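Putative peptidyl-arginine deiminase (Chlorobium tepidum, PDB 1XKN) probably hydrolyses guanidino groups as a deiminase acting on agmatine or on protein arginine. Local coordinates at residues Thr52-Val57 with Arg82-Arg87; Val231-Glu236 with Leu269-Pro274; Ala284-Phe289 with Pro299-Pro304. One frame throughout, in Å; residues are numbered along the deposited sequence.

How the contacts relate
Contacts 2 and 3 are neighbours, their centres about 9 Å apart, whereas contact 1 lies about 33 Å from contact 2, centre to centre, beyond the middle of the chain, and about 26 Å from contact 3, again between centres. The ring of Tyr286 in contact 3 joins the close pair: its CD2 lies 3.3 Å from Pro270 O, and its CE2 packs near Pro272 N, so residues 269-274 fit between strand 229-233 and the turn at 285-288. Contact 1 has no touch with either; its nearest atoms are about 15 Å from contact 3. The bound sodium, held at Asn117, Trp118 and Asn134, is about 12 Å from the Asn56 side chain of contact 1.

Contact 1 (Thr52-Val57 with Arg82-Arg87); sequences TVNINV and RIVFHR
His86, Ile55 and Val57 lose the most surface where the parallel strands 52-57 and 83-87 pair as the two strands of a beta-alpha-beta unit whose connection contains helix 60-73. Strand 83-87 lies at the edge of a four-stranded sheet. Ile55 bonds strand 83-87 through both its N and its O, to the residues before and after Phe85: its N donates to Val84 O (2.9 Å) and its O accepts from His86 N (2.8 Å). It thus brackets Phe85 in the staggered manner of parallel pairing, and Val53 and Val57 extend the ladder.

On the face with Val53, Ile83 and Phe85, the Ile55 side chain lies alongside that of Phe85, with Ile55 CB 4.0 Å from Phe85 CD2. With CG1 beside the backbone N (chi1 -55°) and the chain extended beyond it, Ile55 CD1 reaches back to Ile83 CG2 at 3.7 Å. The two branches of Val57 do different work: CG1 meets the edge of the Phe85 ring, 3.8 Å from CD2, while CG2 rests 3.4 Å from His86 O. Branched aliphatic residues suit this apolar face, where helix 60-73 packs on Ile83 and Phe85 and helix 36-50 on Val53.

Asn54, Asn56 and His86 share the other face with Val84. The imidazole of His86 turns its edge to Ile55 O and meets the ring of Trp19 of strand 15-21, on the far side of strand 52-57. The Asn54 amide is bonded through OD1 to Ser17 OG. Asn56 ND2 is bonded to Ser21 OG, while Asn56 OD1 lies 4.0 Å from His86 CB.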
ATOM      1  N   THR A  52     -16.357  -3.209  -3.305  1.00  3.79           N
ATOM      2  CA  THR A  52     -16.343  -4.492  -2.616  1.00  3.86           C
ATOM      3  C   THR A  52     -15.110  -4.547  -1.723  1.00  3.81           C
ATOM      4  O   THR A  52     -14.038  -4.057  -2.095  1.00  4.23           O
ATOM      5  CB  THR A  52     -16.261  -5.655  -3.623  1.00  4.11           C
ATOM      6  OG1 THR A  52     -17.407  -5.625  -4.485  1.00  6.36           O
ATOM      7  CG2 THR A  52     -16.209  -6.991  -2.894  1.00  5.44           C
ATOM      8  N   VAL A  53     -15.272  -5.139  -0.545  1.00  3.66           N
ATOM      9  CA  VAL A  53     -14.175  -5.279   0.404  1.00  4.39           C
ATOM     10  C   VAL A  53     -13.989  -6.765   0.698  1.00  4.83           C
ATOM     11  O   VAL A  53     -14.891  -7.423   1.215  1.00  5.80           O
ATOM     12  CB  VAL A  53     -14.479  -4.545   1.730  1.00  3.88           C
ATOM     13  CG1 VAL A  53     -13.266  -4.592   2.642  1.00  3.43           C
ATOM     14  CG2 VAL A  53     -14.885  -3.106   1.445  1.00  4.81           C
ATOM     15  N   ASN A  54     -12.823  -7.293   0.337  1.00  4.93           N
ATOM     16  CA  ASN A  54     -12.502  -8.696   0.570  1.00  4.76           C
ATOM     17  C   ASN A  54     -11.615  -8.762   1.802  1.00  5.70           C
ATOM     18  O   ASN A  54     -10.533  -8.178   1.822  1.00  4.84           O
ATOM     19  CB  ASN A  54     -11.775  -9.279  -0.644  1.00  3.97           C
ATOM     20  CG  ASN A  54     -12.680  -9.418  -1.854  1.00  3.38           C
ATOM     21  OD1 ASN A  54     -12.433  -8.826  -2.908  1.00  6.09           O
ATOM     22  ND2 ASN A  54     -13.734 -10.204  -1.707  1.00  2.76           N
ATOM     23  N   ILE A  55     -12.074  -9.475   2.828  1.00  4.33           N
ATOM     24  CA  ILE A  55     -11.327  -9.569   4.077  1.00  4.50           C
ATOM     25  C   ILE A  55     -10.866 -10.980   4.415  1.00  4.37           C
ATOM     26  O   ILE A  55     -11.662 -11.920   4.422  1.00  7.16           O
ATOM     27  CB  ILE A  55     -12.176  -9.043   5.256  1.00  4.12           C
ATOM     28  CG1 ILE A  55     -12.641  -7.614   4.954  1.00  4.46           C
ATOM     29  CG2 ILE A  55     -11.368  -9.099   6.551  1.00  4.06           C
ATOM     30  CD1 ILE A  55     -13.464  -6.982   6.054  1.00  4.70           C
ATOM     31  N   ASN A  56      -9.575 -11.122   4.705  1.00  5.47           N
ATOM     32  CA  ASN A  56      -9.016 -12.416   5.067  1.00  4.95           C
ATOM     33  C   ASN A  56      -9.144 -12.624   6.571  1.00  5.24           C
ATOM     34  O   ASN A  56      -8.743 -11.770   7.363  1.00  5.23           O
ATOM     35  CB  ASN A  56      -7.533 -12.507   4.688  1.00  3.77           C
ATOM     36  CG  ASN A  56      -7.298 -12.393   3.204  1.00  7.31           C
ATOM     37  OD1 ASN A  56      -7.987 -13.020   2.405  1.00  7.10           O
ATOM     38  ND2 ASN A  56      -6.297 -11.605   2.827  1.00  9.46           N
ATOM     39  N   VAL A  57      -9.715 -13.761   6.953  1.00  3.50           N
ATOM     40  CA  VAL A  57      -9.876 -14.112   8.358  1.00  3.39           C
ATOM     41  C   VAL A  57      -9.417 -15.556   8.534  1.00  4.21           C
ATOM     42  O   VAL A  57      -9.416 -16.334   7.579  1.00  4.70           O
ATOM     43  CB  VAL A  57     -11.342 -13.975   8.823  1.00  4.01           C
ATOM     44  CG1 VAL A  57     -11.751 -12.508   8.827  1.00  3.55           C
ATOM     45  CG2 VAL A  57     -12.256 -14.776   7.908  1.00  6.17           C
ATOM     46  N   ARG A  82     -21.400  -5.840   0.396  1.00  6.40           N
ATOM     47  CA  ARG A  82     -20.135  -5.509  -0.244  1.00  5.94           C
ATOM     48  C   ARG A  82     -18.918  -6.033   0.506  1.00  6.04           C
ATOM     49  O   ARG A  82     -17.818  -6.069  -0.045  1.00  4.63           O
ATOM     50  CB  ARG A  82     -20.019  -3.997  -0.415  1.00  6.73           C
ATOM     51  CG  ARG A  82     -21.141  -3.388  -1.243  1.00  6.02           C
ATOM     52  CD  ARG A  82     -20.990  -1.884  -1.325  1.00  6.84           C
ATOM     53  NE  ARG A  82     -22.076  -1.258  -2.070  1.00  6.39           N
ATOM     54  CZ  ARG A  82     -22.177   0.052  -2.277  1.00  6.95           C
ATOM     55  NH1 ARG A  82     -21.252   0.873  -1.795  1.00  6.14           N
ATOM     56  NH2 ARG A  82     -23.202   0.540  -2.963  1.00  6.08           N
ATOM     57  N   ILE A  83     -19.103  -6.437   1.759  1.00  5.45           N
ATOM     58  CA  ILE A  83     -17.989  -6.959   2.536  1.00  5.91           C
ATOM     59  C   ILE A  83     -18.015  -8.483   2.512  1.00  6.66           C
ATOM     60  O   ILE A  83     -18.886  -9.119   3.108  1.00  7.90           O
ATOM     61  CB  ILE A  83     -18.030  -6.428   3.983  1.00  6.26           C
ATOM     62  CG1 ILE A  83     -17.928  -4.899   3.958  1.00  6.33           C
ATOM     63  CG2 ILE A  83     -16.895  -7.034   4.798  1.00  6.93           C
ATOM     64  CD1 ILE A  83     -17.957  -4.234   5.310  1.00  7.21           C
ATOM     65  N   VAL A  84     -17.056  -9.052   1.791  1.00  5.59           N
ATOM     66  CA  VAL A  84     -16.944 -10.496   1.627  1.00  5.61           C
ATOM     67  C   VAL A  84     -15.754 -11.065   2.396  1.00  5.71           C
ATOM     68  O   VAL A  84     -14.616 -10.616   2.224  1.00  6.23           O
ATOM     69  CB  VAL A  84     -16.776 -10.863   0.134  1.00  6.61           C
ATOM     70  CG1 VAL A  84     -16.764 -12.369  -0.037  1.00  7.64           C
ATOM     71  CG2 VAL A  84     -17.898 -10.235  -0.683  1.00  8.80           C
ATOM     72  N   PHE A  85     -16.017 -12.064   3.235  1.00  5.49           N
ATOM     73  CA  PHE A  85     -14.965 -12.700   4.026  1.00  4.77           C
ATOM     74  C   PHE A  85     -14.409 -13.949   3.364  1.00  4.42           C
ATOM     75  O   PHE A  85     -15.136 -14.708   2.726  1.00  7.03           O
ATOM     76  CB  PHE A  85     -15.487 -13.060   5.421  1.00  5.24           C
ATOM     77  CG  PHE A  85     -15.828 -11.868   6.259  1.00  4.94           C
ATOM     78  CD1 PHE A  85     -17.056 -11.234   6.121  1.00  7.28           C
ATOM     79  CD2 PHE A  85     -14.892 -11.337   7.141  1.00  6.90           C
ATOM     80  CE1 PHE A  85     -17.346 -10.083   6.848  1.00  8.35           C
ATOM     81  CE2 PHE A  85     -15.173 -10.187   7.872  1.00  8.23           C
ATOM     82  CZ  PHE A  85     -16.402  -9.557   7.724  1.00  7.36           C
ATOM     83  N   HIS A  86     -13.107 -14.152   3.527  1.00  3.94           N
ATOM     84  CA  HIS A  86     -12.438 -15.313   2.967  1.00  4.09           C
ATOM     85  C   HIS A  86     -11.625 -15.986   4.050  1.00  5.13           C
ATOM     86  O   HIS A  86     -10.898 -15.320   4.790  1.00  4.38           O
ATOM     87  CB  HIS A  86     -11.506 -14.907   1.823  1.00  5.97           C
ATOM     88  CG  HIS A  86     -12.203 -14.210   0.701  1.00  5.64           C
ATOM     89  ND1 HIS A  86     -12.562 -12.880   0.759  1.00  8.91           N
ATOM     90  CD2 HIS A  86     -12.651 -14.671  -0.490  1.00  6.25           C
ATOM     91  CE1 HIS A  86     -13.201 -12.554  -0.350  1.00  5.41           C
ATOM     92  NE2 HIS A  86     -13.269 -13.621  -1.124  1.00  9.61           N
ATOM     93  N   ARG A  87     -11.761 -17.304   4.155  1.00  5.81           N
ATOM     94  CA  ARG A  87     -11.004 -18.051   5.142  1.00  5.36           C
ATOM     95  C   ARG A  87      -9.624 -18.253   4.539  1.00  4.69           C
ATOM     96  O   ARG A  87      -9.380 -19.224   3.821  1.00  7.62           O
ATOM     97  CB  ARG A  87     -11.661 -19.406   5.427  1.00  4.20           C
ATOM     98  CG  ARG A  87     -10.922 -20.209   6.488  1.00  6.39           C
ATOM     99  CD  ARG A  87     -11.563 -21.566   6.749  1.00  5.94           C
ATOM    100  NE  ARG A  87     -12.806 -21.462   7.509  1.00  8.81           N
ATOM    101  CZ  ARG A  87     -13.446 -22.504   8.033  1.00 10.62           C
ATOM    102  NH1 ARG A  87     -12.959 -23.728   7.880  1.00 11.97           N
ATOM    103  NH2 ARG A  87     -14.567 -22.322   8.716  1.00 10.54           N
TER

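Contact 2 (Val231-Glu236 with Leu269-Pro274); sequences VIAVEE and LPMPEP
Ile232, Ala233 and Val234 meet Leu269 through two backbone hydrogen bonds, the last rungs of a parallel ladder. Leu269 N donates to Ile232 O (2.9 Å) from well above the carbonyl plane, a bent approach, whereas Val234 N reaches Leu269 O (2.7 Å) almost straight in line with the carbonyl. Val234 CG2, set between its own backbone N and carbonyl carbon, comes 3.2 Å from the same Leu269 O. Beyond this pair the chains draw apart, and a water takes over: it donates to Val234 O (2.8 Å) and accepts from Met271 N (2.9 Å), satisfying two backbone groups that no longer reach each other.

The apolar contacts flank these bonds. Leu269, which buries the most surface, sends CD1 to Val231 CB at 3.8 Å, and its other neighbours include Ile312 of helix 305-316. The small Ala233 leaves room for Met271, modelled as selenomethionine; bent at chi2 and chi3, that chain curls until SE is 3.4 Å from Ala233 CB.

Among the polar side chains, Glu235 crosses Met271 at about a right angle, with OE1 3.5 Å from Met271 CB. A second water bridges Glu235 OE1 and Pro272 O, Arg305 is a long, weak ion-pair partner, and OE2 accepts from Asp237 N.

Strands 229-233 and 265-269, linked through helix 243-253, make with the antiparallel strand 222-226 a beta-beta-alpha-beta unit, consistent with the repeat of the alpha/beta-propeller of guanidino-group modifying enzymes.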
ATOM      1  N   VAL A 231       3.427  13.226  -4.959  1.00  4.68           N
ATOM      2  CA  VAL A 231       3.243  13.959  -3.719  1.00  4.57           C
ATOM      3  C   VAL A 231       4.320  13.422  -2.790  1.00  4.81           C
ATOM      4  O   VAL A 231       4.562  12.214  -2.740  1.00  5.57           O
ATOM      5  CB  VAL A 231       1.838  13.732  -3.085  1.00  6.78           C
ATOM      6  CG1 VAL A 231       0.781  14.426  -3.922  1.00  8.35           C
ATOM      7  CG2 VAL A 231       1.532  12.245  -2.957  1.00  7.50           C
ATOM      8  N   ILE A 232       4.993  14.317  -2.084  1.00  4.23           N
ATOM      9  CA  ILE A 232       6.032  13.887  -1.169  1.00  3.96           C
ATOM     10  C   ILE A 232       5.951  14.644   0.142  1.00  5.20           C
ATOM     11  O   ILE A 232       5.745  15.859   0.171  1.00  4.67           O
ATOM     12  CB  ILE A 232       7.448  14.054  -1.784  1.00  5.65           C
ATOM     13  CG1 ILE A 232       8.502  13.585  -0.776  1.00  4.46           C
ATOM     14  CG2 ILE A 232       7.680  15.503  -2.203  1.00  5.19           C
ATOM     15  CD1 ILE A 232       9.915  13.521  -1.325  1.00  8.77           C
ATOM     16  N   ALA A 233       6.088  13.904   1.235  1.00  4.86           N
ATOM     17  CA  ALA A 233       6.043  14.495   2.560  1.00  4.90           C
ATOM     18  C   ALA A 233       7.288  15.336   2.761  1.00  5.81           C
ATOM     19  O   ALA A 233       8.398  14.917   2.421  1.00  6.30           O
ATOM     20  CB  ALA A 233       5.980  13.407   3.612  1.00  4.00           C
ATOM     21  N   VAL A 234       7.102  16.530   3.306  1.00  5.53           N
ATOM     22  CA  VAL A 234       8.224  17.417   3.554  1.00  8.52           C
ATOM     23  C   VAL A 234       8.123  17.982   4.962  1.00  9.19           C
ATOM     24  O   VAL A 234       7.097  18.544   5.344  1.00 11.28           O
ATOM     25  CB  VAL A 234       8.267  18.566   2.518  1.00 10.62           C
ATOM     26  CG1 VAL A 234       8.730  18.025   1.171  1.00 11.68           C
ATOM     27  CG2 VAL A 234       6.899  19.192   2.381  1.00 15.17           C
ATOM     28  N   GLU A 235       9.182  17.799   5.743  1.00  8.42           N
ATOM     29  CA  GLU A 235       9.221  18.300   7.110  1.00  8.90           C
ATOM     30  C   GLU A 235       9.803  19.706   7.086  1.00  9.53           C
ATOM     31  O   GLU A 235      10.804  19.956   6.415  1.00  9.92           O
ATOM     32  CB  GLU A 235      10.086  17.381   7.978  1.00  9.43           C
ATOM     33  CG  GLU A 235      10.299  17.859   9.410  1.00 10.18           C
ATOM     34  CD  GLU A 235       8.997  18.101  10.146  1.00 10.73           C
ATOM     35  OE1 GLU A 235       8.133  17.199  10.145  1.00  7.85           O
ATOM     36  OE2 GLU A 235       8.838  19.191  10.735  1.00 13.87           O
ATOM     37  N   GLU A 236       9.178  20.630   7.807  1.00 11.02           N
ATOM     38  CA  GLU A 236       9.671  22.003   7.820  1.00 12.13           C
ATOM     39  C   GLU A 236      10.469  22.362   9.066  1.00 10.25           C
ATOM     40  O   GLU A 236      11.044  23.445   9.143  1.00 10.15           O
ATOM     41  CB  GLU A 236       8.510  22.983   7.637  1.00 14.65           C
ATOM     42  CG  GLU A 236       7.392  22.844   8.654  1.00 20.28           C
ATOM     43  CD  GLU A 236       6.215  23.750   8.340  1.00 22.88           C
ATOM     44  OE1 GLU A 236       5.638  23.615   7.239  1.00 26.82           O
ATOM     45  OE2 GLU A 236       5.865  24.594   9.191  1.00 24.62           O
ATOM     46  N   LEU A 269       3.565  17.603   0.784  1.00  4.13           N
ATOM     47  CA  LEU A 269       2.598  17.175   1.783  1.00  6.34           C
ATOM     48  C   LEU A 269       3.258  17.389   3.133  1.00  5.80           C
ATOM     49  O   LEU A 269       4.474  17.260   3.263  1.00  7.52           O
ATOM     50  CB  LEU A 269       2.254  15.688   1.618  1.00  7.08           C
ATOM     51  CG  LEU A 269       1.012  15.351   0.784  1.00 11.76           C
ATOM     52  CD1 LEU A 269       0.899  13.845   0.611  1.00 14.55           C
ATOM     53  CD2 LEU A 269      -0.229  15.903   1.471  1.00 10.82           C
ATOM     54  N   PRO A 270       2.474  17.750   4.154  1.00  5.97           N
ATOM     55  CA  PRO A 270       3.099  17.946   5.460  1.00  5.66           C
ATOM     56  C   PRO A 270       3.382  16.587   6.086  1.00  5.86           C
ATOM     57  O   PRO A 270       2.950  15.557   5.565  1.00  4.89           O
ATOM     58  CB  PRO A 270       2.038  18.731   6.233  1.00  8.27           C
ATOM     59  CG  PRO A 270       0.758  18.208   5.655  1.00  9.66           C
ATOM     60  CD  PRO A 270       1.052  18.132   4.177  1.00  6.55           C
HETATM   61  N   MSE A 271       4.142  16.589   7.175  1.00  5.57           N
HETATM   62  CA  MSE A 271       4.424  15.367   7.914  1.00  4.14           C
HETATM   63  C   MSE A 271       3.610  15.547   9.182  1.00  5.17           C
HETATM   64  O   MSE A 271       3.393  16.670   9.627  1.00  6.56           O
HETATM   65  CB  MSE A 271       5.903  15.265   8.293  1.00  6.60           C
HETATM   66  CG  MSE A 271       6.800  14.632   7.243  1.00  6.72           C
HETATM   67 SE   MSE A 271       6.437  12.759   6.935  1.00 11.43          SE
HETATM   68  CE  MSE A 271       7.189  12.089   8.602  1.00  9.85           C
ATOM     69  N   PRO A 272       3.119  14.450   9.766  1.00  4.55           N
ATOM     70  CA  PRO A 272       2.336  14.584  10.997  1.00  5.37           C
ATOM     71  C   PRO A 272       3.250  15.102  12.100  1.00  6.15           C
ATOM     72  O   PRO A 272       4.469  14.946  12.014  1.00  6.37           O
ATOM     73  CB  PRO A 272       1.892  13.152  11.278  1.00  6.75           C
ATOM     74  CG  PRO A 272       1.817  12.541   9.917  1.00  7.25           C
ATOM     75  CD  PRO A 272       3.055  13.078   9.240  1.00  6.20           C
ATOM     76  N   GLU A 273       2.684  15.731  13.124  1.00  6.21           N
ATOM     77  CA  GLU A 273       3.517  16.180  14.231  1.00  6.17           C
ATOM     78  C   GLU A 273       4.021  14.875  14.828  1.00  5.60           C
ATOM     79  O   GLU A 273       3.335  13.860  14.759  1.00  5.59           O
ATOM     80  CB  GLU A 273       2.696  16.956  15.259  1.00  8.53           C
ATOM     81  CG  GLU A 273       2.455  18.398  14.860  1.00 10.35           C
ATOM     82  CD  GLU A 273       1.524  19.124  15.812  1.00 13.56           C
ATOM     83  OE1 GLU A 273       1.224  18.584  16.898  1.00 14.46           O
ATOM     84  OE2 GLU A 273       1.110  20.249  15.471  1.00 15.84           O
ATOM     85  N   PRO A 274       5.225  14.878  15.409  1.00  5.37           N
ATOM     86  CA  PRO A 274       5.816  13.677  16.009  1.00  6.08           C
ATOM     87  C   PRO A 274       4.859  12.816  16.835  1.00  6.70           C
ATOM     88  O   PRO A 274       4.134  13.320  17.694  1.00  8.19           O
ATOM     89  CB  PRO A 274       6.956  14.246  16.847  1.00  6.37           C
ATOM     90  CG  PRO A 274       7.412  15.410  16.012  1.00  6.72           C
ATOM     91  CD  PRO A 274       6.099  16.049  15.612  1.00  5.40           C
TER
HETATM   92  O   HOH W   1       5.570  19.089   7.623  1.00 13.76           O
HETATM   93  O   HOH W   2       6.469  17.015  12.255  1.00 19.58           O

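Contact 3 (Ala284-Phe289 with Pro299-Pro304); sequences ASYANF and PTYRCP
A type I beta turn from Ser285 to Asn288 packs against Pro299, at the end of strand 295-300, and against the loop that runs on into helix 305-316. Two bonds tighten the turn: Asn288 N donates to Ser285 O, and Ala287 N donates to Ser285 OG (3.2 Å), an ST turn for which serine supplies the needed hydroxyl. That hydroxyl is also bonded to Asp220 O.

The ring of Pro299 wedges into the turn from across the contact. Its CG lies 3.4 Å from Ser285 O and its CD 3.4 Å from Asn288 O, so C-H groups face both carbonyls, and CD also packs on Phe289. A proline fits here because it presents a compact apolar ring.

Strand 295-300 is the middle strand of a three-stranded mixed sheet; helix 305-316 then carries the chain to the parallel strand 321-326, a beta-alpha-beta crossover, and the turn covers the exit from the first strand.

Tyr286 spans that exit. Its ring edge meets Pro299 O in plane, with CD1 3.1 Å away; this buried carbonyl oxygen has no hydrogen-bonding partner in the model, and aromatic C-H groups lie against it instead. Farther along, Tyr286 OH is bonded to Asp306 OD1, which also accepts from Tyr301 N. Tyr286 OH also lies 3.2 Å from Cys303 SG. The thiol, placed between its backbone N and carbonyl carbon (chi1 72°), caps a backbone N at the start of the helix.

Ala284 sits squarely over one face of the Tyr301 ring: its CB is 3.6 Å from the ring centroid and only 6° off the normal, a CH-pi contact that a methyl group makes without crowding. At the far end of the same ring, a water 2.7 Å from Tyr301 OH accepts from Ser285 N and so joins the two segments.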
ATOM      1  N   ALA A 284       4.601   7.702  11.609  1.00  3.10           N
ATOM      2  CA  ALA A 284       3.361   8.341  11.183  1.00  3.62           C
ATOM      3  C   ALA A 284       3.599   9.176   9.927  1.00  3.43           C
ATOM      4  O   ALA A 284       4.518   9.995   9.882  1.00  5.12           O
ATOM      5  CB  ALA A 284       2.827   9.228  12.301  1.00  3.62           C
ATOM      6  N   SER A 285       2.767   8.975   8.910  1.00  3.73           N
ATOM      7  CA  SER A 285       2.908   9.725   7.670  1.00  3.37           C
ATOM      8  C   SER A 285       1.625   9.786   6.854  1.00  4.85           C
ATOM      9  O   SER A 285       0.950   8.776   6.662  1.00  5.06           O
ATOM     10  CB  SER A 285       4.011   9.117   6.806  1.00  5.19           C
ATOM     11  OG  SER A 285       4.085   9.793   5.562  1.00  5.51           O
ATOM     12  N   TYR A 286       1.294  10.979   6.377  1.00  3.59           N
ATOM     13  CA  TYR A 286       0.097  11.159   5.570  1.00  3.90           C
ATOM     14  C   TYR A 286       0.257  10.542   4.188  1.00  2.78           C
ATOM     15  O   TYR A 286      -0.725  10.363   3.475  1.00  3.98           O
ATOM     16  CB  TYR A 286      -0.236  12.645   5.424  1.00  3.83           C
ATOM     17  CG  TYR A 286      -0.485  13.347   6.738  1.00  3.43           C
ATOM     18  CD1 TYR A 286      -1.494  12.920   7.600  1.00  3.13           C
ATOM     19  CD2 TYR A 286       0.291  14.437   7.121  1.00  3.90           C
ATOM     20  CE1 TYR A 286      -1.724  13.562   8.818  1.00  5.48           C
ATOM     21  CE2 TYR A 286       0.073  15.088   8.331  1.00  3.47           C
ATOM     22  CZ  TYR A 286      -0.933  14.647   9.174  1.00  4.54           C
ATOM     23  OH  TYR A 286      -1.141  15.290  10.370  1.00  4.46           O
ATOM     24  N   ALA A 287       1.488  10.223   3.801  1.00  2.61           N
ATOM     25  CA  ALA A 287       1.717   9.620   2.494  1.00  1.60           C
ATOM     26  C   ALA A 287       1.186   8.191   2.469  1.00  2.47           C
ATOM     27  O   ALA A 287       1.024   7.602   1.400  1.00  1.83           O
ATOM     28  CB  ALA A 287       3.204   9.623   2.156  1.00  2.64           C
ATOM     29  N   ASN A 288       0.922   7.631   3.646  1.00  1.86           N
ATOM     30  CA  ASN A 288       0.422   6.267   3.726  1.00  2.60           C
ATOM     31  C   ASN A 288      -1.102   6.236   3.588  1.00  3.05           C
ATOM     32  O   ASN A 288      -1.799   5.577   4.359  1.00  3.14           O
ATOM     33  CB  ASN A 288       0.862   5.624   5.051  1.00  3.83           C
ATOM     34  CG  ASN A 288       1.037   4.116   4.938  1.00  4.45           C
ATOM     35  OD1 ASN A 288       1.920   3.628   4.224  1.00  6.72           O
ATOM     36  ND2 ASN A 288       0.192   3.372   5.634  1.00  1.86           N
ATOM     37  N   PHE A 289      -1.600   6.955   2.587  1.00  3.01           N
ATOM     38  CA  PHE A 289      -3.029   7.025   2.298  1.00  2.31           C
ATOM     39  C   PHE A 289      -3.377   5.956   1.266  1.00  2.57           C
ATOM     40  O   PHE A 289      -2.492   5.376   0.636  1.00  1.71           O
ATOM     41  CB  PHE A 289      -3.397   8.414   1.747  1.00  3.62           C
ATOM     42  CG  PHE A 289      -2.705   8.771   0.448  1.00  3.37           C
ATOM     43  CD1 PHE A 289      -3.181   8.294  -0.771  1.00  4.05           C
ATOM     44  CD2 PHE A 289      -1.572   9.580   0.450  1.00  4.21           C
ATOM     45  CE1 PHE A 289      -2.539   8.619  -1.968  1.00  3.88           C
ATOM     46  CE2 PHE A 289      -0.921   9.912  -0.738  1.00  4.53           C
ATOM     47  CZ  PHE A 289      -1.404   9.430  -1.953  1.00  3.72           C
ATOM     48  N   PRO A 299      -4.538   8.601   6.766  1.00  3.51           N
ATOM     49  CA  PRO A 299      -4.357   8.378   8.201  1.00  3.15           C
ATOM     50  C   PRO A 299      -4.161   9.725   8.896  1.00  4.29           C
ATOM     51  O   PRO A 299      -3.460  10.595   8.378  1.00  4.50           O
ATOM     52  CB  PRO A 299      -3.103   7.504   8.255  1.00  3.73           C
ATOM     53  CG  PRO A 299      -2.310   7.982   7.075  1.00  4.68           C
ATOM     54  CD  PRO A 299      -3.366   8.139   5.999  1.00  4.61           C
ATOM     55  N   THR A 300      -4.798   9.914  10.049  1.00  3.89           N
ATOM     56  CA  THR A 300      -4.645  11.162  10.785  1.00  2.42           C
ATOM     57  C   THR A 300      -4.068  10.884  12.164  1.00  3.47           C
ATOM     58  O   THR A 300      -4.232   9.787  12.712  1.00  2.34           O
ATOM     59  CB  THR A 300      -5.970  11.948  10.907  1.00  4.16           C
ATOM     60  OG1 THR A 300      -6.974  11.133  11.519  1.00  6.62           O
ATOM     61  CG2 THR A 300      -6.440  12.400   9.527  1.00  5.39           C
ATOM     62  N   TYR A 301      -3.388  11.882  12.722  1.00  4.18           N
ATOM     63  CA  TYR A 301      -2.725  11.721  14.008  1.00  4.53           C
ATOM     64  C   TYR A 301      -2.996  12.793  15.052  1.00  5.41           C
ATOM     65  O   TYR A 301      -2.076  13.282  15.710  1.00  5.94           O
ATOM     66  CB  TYR A 301      -1.226  11.585  13.754  1.00  5.07           C
ATOM     67  CG  TYR A 301      -0.927  10.347  12.947  1.00  4.54           C
ATOM     68  CD1 TYR A 301      -0.916   9.098  13.554  1.00  5.30           C
ATOM     69  CD2 TYR A 301      -0.752  10.411  11.564  1.00  4.45           C
ATOM     70  CE1 TYR A 301      -0.747   7.940  12.819  1.00  5.96           C
ATOM     71  CE2 TYR A 301      -0.580   9.250  10.806  1.00  5.20           C
ATOM     72  CZ  TYR A 301      -0.583   8.017  11.448  1.00  5.20           C
ATOM     73  OH  TYR A 301      -0.444   6.856  10.734  1.00  6.10           O
ATOM     74  N   ARG A 302      -4.269  13.141  15.199  1.00  5.14           N
ATOM     75  CA  ARG A 302      -4.709  14.122  16.182  1.00  5.14           C
ATOM     76  C   ARG A 302      -3.847  15.378  16.289  1.00  5.24           C
ATOM     77  O   ARG A 302      -3.347  15.708  17.366  1.00  7.27           O
ATOM     78  CB  ARG A 302      -4.810  13.450  17.558  1.00  4.81           C
ATOM     79  CG  ARG A 302      -5.715  12.227  17.560  1.00  4.92           C
ATOM     80  CD  ARG A 302      -5.704  11.480  18.887  1.00  6.95           C
ATOM     81  NE  ARG A 302      -6.429  10.215  18.771  1.00  7.73           N
ATOM     82  CZ  ARG A 302      -6.469   9.275  19.710  1.00  8.84           C
ATOM     83  NH1 ARG A 302      -5.825   9.444  20.859  1.00 10.45           N
ATOM     84  NH2 ARG A 302      -7.147   8.155  19.494  1.00  9.84           N
ATOM     85  N   CYS A 303      -3.673  16.085  15.180  1.00  5.16           N
ATOM     86  CA  CYS A 303      -2.893  17.316  15.197  1.00  5.49           C
ATOM     87  C   CYS A 303      -3.410  18.248  14.108  1.00  4.77           C
ATOM     88  O   CYS A 303      -4.134  17.823  13.209  1.00  4.76           O
ATOM     89  CB  CYS A 303      -1.403  17.024  15.000  1.00  5.64           C
ATOM     90  SG  CYS A 303      -0.931  16.528  13.328  1.00  6.84           S
ATOM     91  N   PRO A 304      -3.047  19.538  14.172  1.00  4.00           N
ATOM     92  CA  PRO A 304      -3.506  20.505  13.172  1.00  5.02           C
ATOM     93  C   PRO A 304      -3.043  20.266  11.742  1.00  5.50           C
ATOM     94  O   PRO A 304      -3.564  20.876  10.808  1.00  5.68           O
ATOM     95  CB  PRO A 304      -3.021  21.841  13.736  1.00  5.80           C
ATOM     96  CG  PRO A 304      -1.796  21.463  14.496  1.00  6.34           C
ATOM     97  CD  PRO A 304      -2.214  20.195  15.194  1.00  4.86           C
TER
HETATM   98  O   HOH W   3       0.963   6.763   8.466  1.00  3.00           O